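Local coordinates for protein formiminoglutamase (PDB 4MYK) that probably hydrolyses N-formimino-L-glutamate at a two-manganese centre, as an arginase-like metalloenzyme of Trypanosoma cruzi, at residues D123-N128 and D278-N283; I143-H148 and F233-D238. The protein carries 1 engineered substitution. One frame throughout, in Å; residues are numbered along the deposited sequence.

Contact 1: residues D123-N128 and D278-N283; sequences DQSAPN and DMSELN
In the arginase/deacetylase fold of this enzyme, the 3-10 turn at Gln124 and the start of the helix that follows it lie against the end of strand 274-280, and Gln124, Ser125 and Asn128 meet Asp278 and Ser280 there. The buried carboxylate of Asp278 is the main acceptor. Asn128 ND2 donates to Asp278 OD2 at 3.0 Å with an N-H...O angle of 148°; OD2 lies nearly in the amide plane of Asn128, and ND2 comes to its anti side, somewhat out of the carboxylate plane. Ser125 OG lies 3.1 Å from the same Asp278 OD2, but its proton can also go to the backbone O of Asn122. The other carboxylate oxygen, OD1, is hydrogen-bonded to Ser234 OG on the neighbouring strand, so both oxygens are engaged.

Gln124 approaches Asp278 from the opposite direction. Its CG sits between the backbone N and the carbonyl carbon (chi1 73°), and the chain then runs extended to bring NE2 to the end of the strand. NE2 makes two weak hydrogen bonds there, to Ser280 OG at 2.9 Å and to Met279 O at 3.2 Å. Leu101 and Val117 touch the Gln124 side chain. Ser280 in turn touches Asn122, a manganese ligand, which places these polar contacts beside the metal site, at the C-terminal strand ends where active sites of parallel alpha/beta folds lie.

Contact 2: residues I143-H148 and F233-D238; sequences INVDSH and FSFDVD. With MN (manganese (II) ion), chain C.
Four side chains turn inward onto one manganese ion: Asp146 and His148 from the loop after one strand, Asp236 and Asp238 from the end of its parallel neighbour and the 3-10 turn beyond it. The carboxylates of Asp146 and Asp236 have planes 47° apart, each giving one oxygen, with Asp146 OD1 at 2.2 Å from the metal and Asp236 OD2 at 2.3 Å. Asp238 binds through both oxygens, and its carboxylate stands at 78° to the His148 ring, whose edge faces Asp238 OD2 while ND1 coordinates the ion at 2.3 Å. A water completes the shell.

Two Asx turns set these ligands: His148 N donates to Asp146 OD1 from above the carboxylate plane, and Asp238 N reaches Asp236 OD1 at 2.8 Å. Ser147 OG adds a bond to Asp238 O.

Further back along the strands, Val145 CG1 lies over a face of the Phe235 ring, 3.8 Å from its centroid, in a CH-pi contact, and Ile143 CG2 meets the edge of Phe233. Asp146 and Asp236 also bind the second manganese. Asp146 OD1, Asp236 OD2 and Asp238 OD1 crowd round the first, whose charge probably offsets the repulsion among these ligand oxygens.

The two contacts share the central parallel sheet, in which strands 274-280, 231-236 and 141-145 stand side by side in that order, and their centres are about 9 Å apart. Along the chain contact 2 is nested inside contact 1, since 143-148 and 233-238 both fall between 123-128 and 278-283; helix 125-135 is followed in the chain by strand 141-145. They touch along strands 274-280 and 231-236, Asp278 O to Phe235 N, and just beyond, where Met279 CG packs on Val237 CG1. Contact 2 holds metal ligands, while contact 1 lies beside them on the next strand, so residues far apart in sequence meet round the manganese site.

Contact 1: residues D123-N128 and D278-N283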
loop_
_atom_site.group_PDB
_atom_site.type_symbol
_atom_site.label_atom_id
_atom_site.label_comp_id
_atom_site.label_asym_id
_atom_site.label_seq_id
_atom_site.Cartn_x
_atom_site.Cartn_y
_atom_site.Cartn_z
ATOM N N ASP A 123 7.970 19.243 -16.850
ATOM C CA ASP A 123 8.609 20.299 -17.644
ATOM C C ASP A 123 8.306 21.724 -17.154
ATOM O O ASP A 123 9.068 22.654 -17.418
ATOM C CB ASP A 123 8.275 20.128 -19.124
ATOM C CG ASP A 123 8.961 18.909 -19.735
ATOM O OD1 ASP A 123 8.835 18.705 -20.962
ATOM O OD2 ASP A 123 9.637 18.158 -18.998
ATOM N N GLN A 124 7.201 21.871 -16.425
ATOM C CA GLN A 124 6.828 23.134 -15.807
ATOM C C GLN A 124 7.922 23.658 -14.868
ATOM O O GLN A 124 7.996 24.858 -14.602
ATOM C CB GLN A 124 5.521 22.959 -15.026
ATOM C CG GLN A 124 5.670 22.171 -13.715
ATOM C CD GLN A 124 4.367 22.054 -12.954
ATOM O OE1 GLN A 124 3.340 22.585 -13.371
ATOM N NE2 GLN A 124 4.396 21.353 -11.835
ATOM N N SER A 125 8.761 22.752 -14.366
ATOM C CA SER A 125 9.750 23.101 -13.357
ATOM C C SER A 125 10.835 24.010 -13.905
ATOM O O SER A 125 11.427 24.786 -13.160
ATOM C CB SER A 125 10.382 21.845 -12.779
ATOM O OG SER A 125 9.385 20.924 -12.381
ATOM N N ALA A 126 11.100 23.911 -15.206
ATOM C CA ALA A 126 12.100 24.770 -15.828
ATOM C C ALA A 126 11.681 26.247 -15.767
ATOM O O ALA A 126 12.412 27.074 -15.221
ATOM C CB ALA A 126 12.394 24.321 -17.250
ATOM N N PRO A 127 10.490 26.580 -16.304
ATOM C CA PRO A 127 9.961 27.946 -16.192
ATOM C C PRO A 127 9.943 28.427 -14.746
ATOM O O PRO A 127 10.354 29.545 -14.446
ATOM C CB PRO A 127 8.522 27.799 -16.693
ATOM C CG PRO A 127 8.545 26.634 -17.594
ATOM C CD PRO A 127 9.573 25.694 -17.050
ATOM N N ASN A 128 9.441 27.571 -13.861
ATOM C CA ASN A 128 9.343 27.864 -12.436
ATOM C C ASN A 128 10.680 28.217 -11.793
ATOM O O ASN A 128 10.778 29.165 -11.023
ATOM C CB ASN A 128 8.721 26.669 -11.708
ATOM C CG ASN A 128 7.251 26.508 -12.015
ATOM O OD1 ASN A 128 6.615 27.411 -12.549
ATOM N ND2 ASN A 128 6.696 25.360 -11.656
ATOM N N ASP A 278 6.151 23.545 -6.599
ATOM C CA ASP A 278 5.351 22.989 -7.679
ATOM C C ASP A 278 5.134 21.499 -7.448
ATOM O O ASP A 278 5.831 20.886 -6.640
ATOM C CB ASP A 278 5.880 23.349 -9.087
ATOM C CG ASP A 278 7.036 22.460 -9.563
ATOM O OD1 ASP A 278 7.501 21.578 -8.820
ATOM O OD2 ASP A 278 7.488 22.656 -10.713
ATOM N N MET A 279 4.136 20.947 -8.125
ATOM C CA MET A 279 3.721 19.568 -7.912
ATOM C C MET A 279 3.452 19.006 -9.280
ATOM O O MET A 279 2.590 19.512 -9.990
ATOM C CB MET A 279 2.448 19.521 -7.068
ATOM C CG MET A 279 2.000 18.133 -6.659
ATOM S SD MET A 279 0.522 18.168 -5.602
ATOM C CE MET A 279 1.150 19.098 -4.194
ATOM N N SER A 280 4.197 17.968 -9.649
ATOM C CA SER A 280 4.205 17.476 -11.025
ATOM C C SER A 280 3.717 16.051 -11.158
ATOM O O SER A 280 3.820 15.275 -10.220
ATOM C CB SER A 280 5.624 17.547 -11.604
ATOM O OG SER A 280 5.967 18.866 -11.959
ATOM N N GLU A 281 3.192 15.734 -12.346
ATOM C CA GLU A 281 2.943 14.358 -12.797
ATOM C C GLU A 281 1.606 13.725 -12.364
ATOM O O GLU A 281 1.363 12.547 -12.618
ATOM C CB GLU A 281 4.146 13.449 -12.484
ATOM C CG GLU A 281 5.438 13.844 -13.232
ATOM C CD GLU A 281 5.303 13.662 -14.733
ATOM O OE1 GLU A 281 4.507 12.792 -15.142
ATOM O OE2 GLU A 281 5.986 14.379 -15.497
ATOM N N LEU A 282 0.734 14.517 -11.743
ATOM C CA LEU A 282 -0.608 14.040 -11.401
ATOM C C LEU A 282 -1.380 13.733 -12.681
ATOM O O LEU A 282 -1.525 14.594 -13.549
ATOM C CB LEU A 282 -1.379 15.060 -10.546
ATOM C CG LEU A 282 -2.735 14.568 -10.029
ATOM C CD1 LEU A 282 -2.520 13.412 -9.084
ATOM C CD2 LEU A 282 -3.516 15.672 -9.334
ATOM N N ASN A 283 -1.883 12.504 -12.777
ATOM C CA ASN A 283 -2.445 11.986 -14.016
ATOM C C ASN A 283 -3.748 11.182 -13.790
ATOM O O ASN A 283 -3.713 9.970 -13.522
ATOM C CB ASN A 283 -1.386 11.139 -14.714
ATOM C CG ASN A 283 -1.791 10.732 -16.092
ATOM O OD1 ASN A 283 -2.984 10.604 -16.390
ATOM N ND2 ASN A 283 -0.805 10.509 -16.951
#

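Contact 2: residues I143-H148 and F233-D238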
loop_
_atom_site.group_PDB
_atom_site.type_symbol
_atom_site.label_atom_id
_atom_site.label_comp_id
_atom_site.label_asym_id
_atom_site.label_seq_id
_atom_site.Cartn_x
_atom_site.Cartn_y
_atom_site.Cartn_z
ATOM N N ILE A 143 15.284 21.911 -4.756
ATOM C CA ILE A 143 15.169 20.481 -4.471
ATOM C C ILE A 143 14.156 19.787 -5.392
ATOM O O ILE A 143 13.004 20.219 -5.515
ATOM C CB ILE A 143 14.875 20.188 -2.969
ATOM C CG1 ILE A 143 14.667 18.685 -2.742
ATOM C CG2 ILE A 143 13.685 21.005 -2.457
ATOM C CD1 ILE A 143 14.547 18.305 -1.271
ATOM N N ASN A 144 14.613 18.728 -6.061
ATOM C CA ASN A 144 13.755 17.892 -6.892
ATOM C C ASN A 144 13.424 16.587 -6.158
ATOM O O ASN A 144 14.267 15.684 -6.063
ATOM C CB ASN A 144 14.423 17.622 -8.264
ATOM C CG ASN A 144 13.556 16.778 -9.210
ATOM O OD1 ASN A 144 12.328 16.806 -9.154
ATOM N ND2 ASN A 144 14.206 16.031 -10.086
ATOM N N VAL A 145 12.205 16.524 -5.619
ATOM C CA VAL A 145 11.634 15.293 -5.076
ATOM C C VAL A 145 11.070 14.481 -6.239
ATOM O O VAL A 145 10.068 14.874 -6.861
ATOM C CB VAL A 145 10.495 15.571 -4.059
ATOM C CG1 VAL A 145 9.963 14.246 -3.462
ATOM C CG2 VAL A 145 10.977 16.519 -2.962
ATOM N N ASP A 146 11.715 13.355 -6.529
ATOM C CA ASP A 146 11.467 12.667 -7.775
ATOM C C ASP A 146 12.150 11.318 -7.727
ATOM O O ASP A 146 13.312 11.231 -7.337
ATOM C CB ASP A 146 12.036 13.506 -8.913
ATOM C CG ASP A 146 11.520 13.093 -10.253
ATOM O OD1 ASP A 146 10.879 12.027 -10.348
ATOM O OD2 ASP A 146 11.757 13.849 -11.211
ATOM N N SER A 147 11.423 10.266 -8.106
ATOM C CA SER A 147 11.999 8.922 -8.176
ATOM C C SER A 147 12.935 8.845 -9.372
ATOM O O SER A 147 13.733 7.921 -9.501
ATOM C CB SER A 147 10.911 7.847 -8.267
ATOM O OG SER A 147 10.133 7.969 -9.443
ATOM N N HIS A 148 12.814 9.841 -10.242
ATOM C CA HIS A 148 13.606 9.926 -11.457
ATOM C C HIS A 148 14.683 10.999 -11.320
ATOM O O HIS A 148 14.520 12.004 -10.623
ATOM C CB HIS A 148 12.719 10.213 -12.683
ATOM C CG HIS A 148 11.637 9.200 -12.899
ATOM N ND1 HIS A 148 10.312 9.459 -12.633
ATOM C CD2 HIS A 148 11.687 7.920 -13.339
ATOM C CE1 HIS A 148 9.589 8.386 -12.903
ATOM N NE2 HIS A 148 10.401 7.435 -13.330
ATOM N N PHE A 233 10.693 24.318 -3.868
ATOM C CA PHE A 233 10.296 22.980 -3.428
ATOM C C PHE A 233 9.493 22.310 -4.536
ATOM O O PHE A 233 8.302 22.568 -4.695
ATOM C CB PHE A 233 9.497 23.058 -2.120
ATOM C CG PHE A 233 9.220 21.713 -1.483
ATOM C CD1 PHE A 233 10.257 20.822 -1.209
ATOM C CD2 PHE A 233 7.921 21.346 -1.131
ATOM C CE1 PHE A 233 9.991 19.582 -0.618
ATOM C CE2 PHE A 233 7.665 20.120 -0.540
ATOM C CZ PHE A 233 8.698 19.244 -0.285
ATOM N N SER A 234 10.173 21.464 -5.307
ATOM C CA SER A 234 9.600 20.831 -6.498
ATOM C C SER A 234 9.255 19.374 -6.205
ATOM O O SER A 234 10.145 18.546 -5.981
ATOM C CB SER A 234 10.584 20.910 -7.672
ATOM O OG SER A 234 9.985 20.502 -8.892
ATOM N N PHE A 235 7.967 19.063 -6.206
ATOM C CA PHE A 235 7.515 17.744 -5.770
ATOM C C PHE A 235 6.881 16.917 -6.876
ATOM O O PHE A 235 5.678 17.022 -7.104
ATOM C CB PHE A 235 6.509 17.875 -4.630
ATOM C CG PHE A 235 6.522 16.707 -3.681
ATOM C CD1 PHE A 235 6.517 15.411 -4.158
ATOM C CD2 PHE A 235 6.557 16.910 -2.304
ATOM C CE1 PHE A 235 6.529 14.341 -3.289
ATOM C CE2 PHE A 235 6.566 15.832 -1.427
ATOM C CZ PHE A 235 6.556 14.555 -1.920
ATOM N N ASP A 236 7.676 16.084 -7.544
ATOM C CA ASP A 236 7.129 15.133 -8.511
ATOM C C ASP A 236 6.410 14.048 -7.729
ATOM O O ASP A 236 7.025 13.371 -6.919
ATOM C CB ASP A 236 8.241 14.521 -9.362
ATOM C CG ASP A 236 7.714 13.554 -10.424
ATOM O OD1 ASP A 236 6.614 12.985 -10.269
ATOM O OD2 ASP A 236 8.413 13.368 -11.432
ATOM N N VAL A 237 5.109 13.893 -7.954
ATOM C CA VAL A 237 4.336 12.957 -7.142
ATOM C C VAL A 237 4.552 11.470 -7.503
ATOM O O VAL A 237 4.100 10.574 -6.774
ATOM C CB VAL A 237 2.831 13.336 -7.073
ATOM C CG1 VAL A 237 2.661 14.677 -6.390
ATOM C CG2 VAL A 237 2.207 13.356 -8.456
ATOM N N ASP A 238 5.259 11.209 -8.608
ATOM C CA ASP A 238 5.622 9.834 -8.951
ATOM C C ASP A 238 6.822 9.360 -8.122
ATOM O O ASP A 238 7.386 8.286 -8.368
ATOM C CB ASP A 238 5.825 9.650 -10.462
ATOM C CG ASP A 238 7.148 10.206 -10.968
ATOM O OD1 ASP A 238 8.081 10.421 -10.157
ATOM O OD2 ASP A 238 7.260 10.414 -12.200
HETATM MN MN MN C . 9.394 11.367 -11.798
HETATM O O HOH W 1 9.693 17.613 -9.694
HETATM O O HOH W 2 10.001 12.252 -13.948
#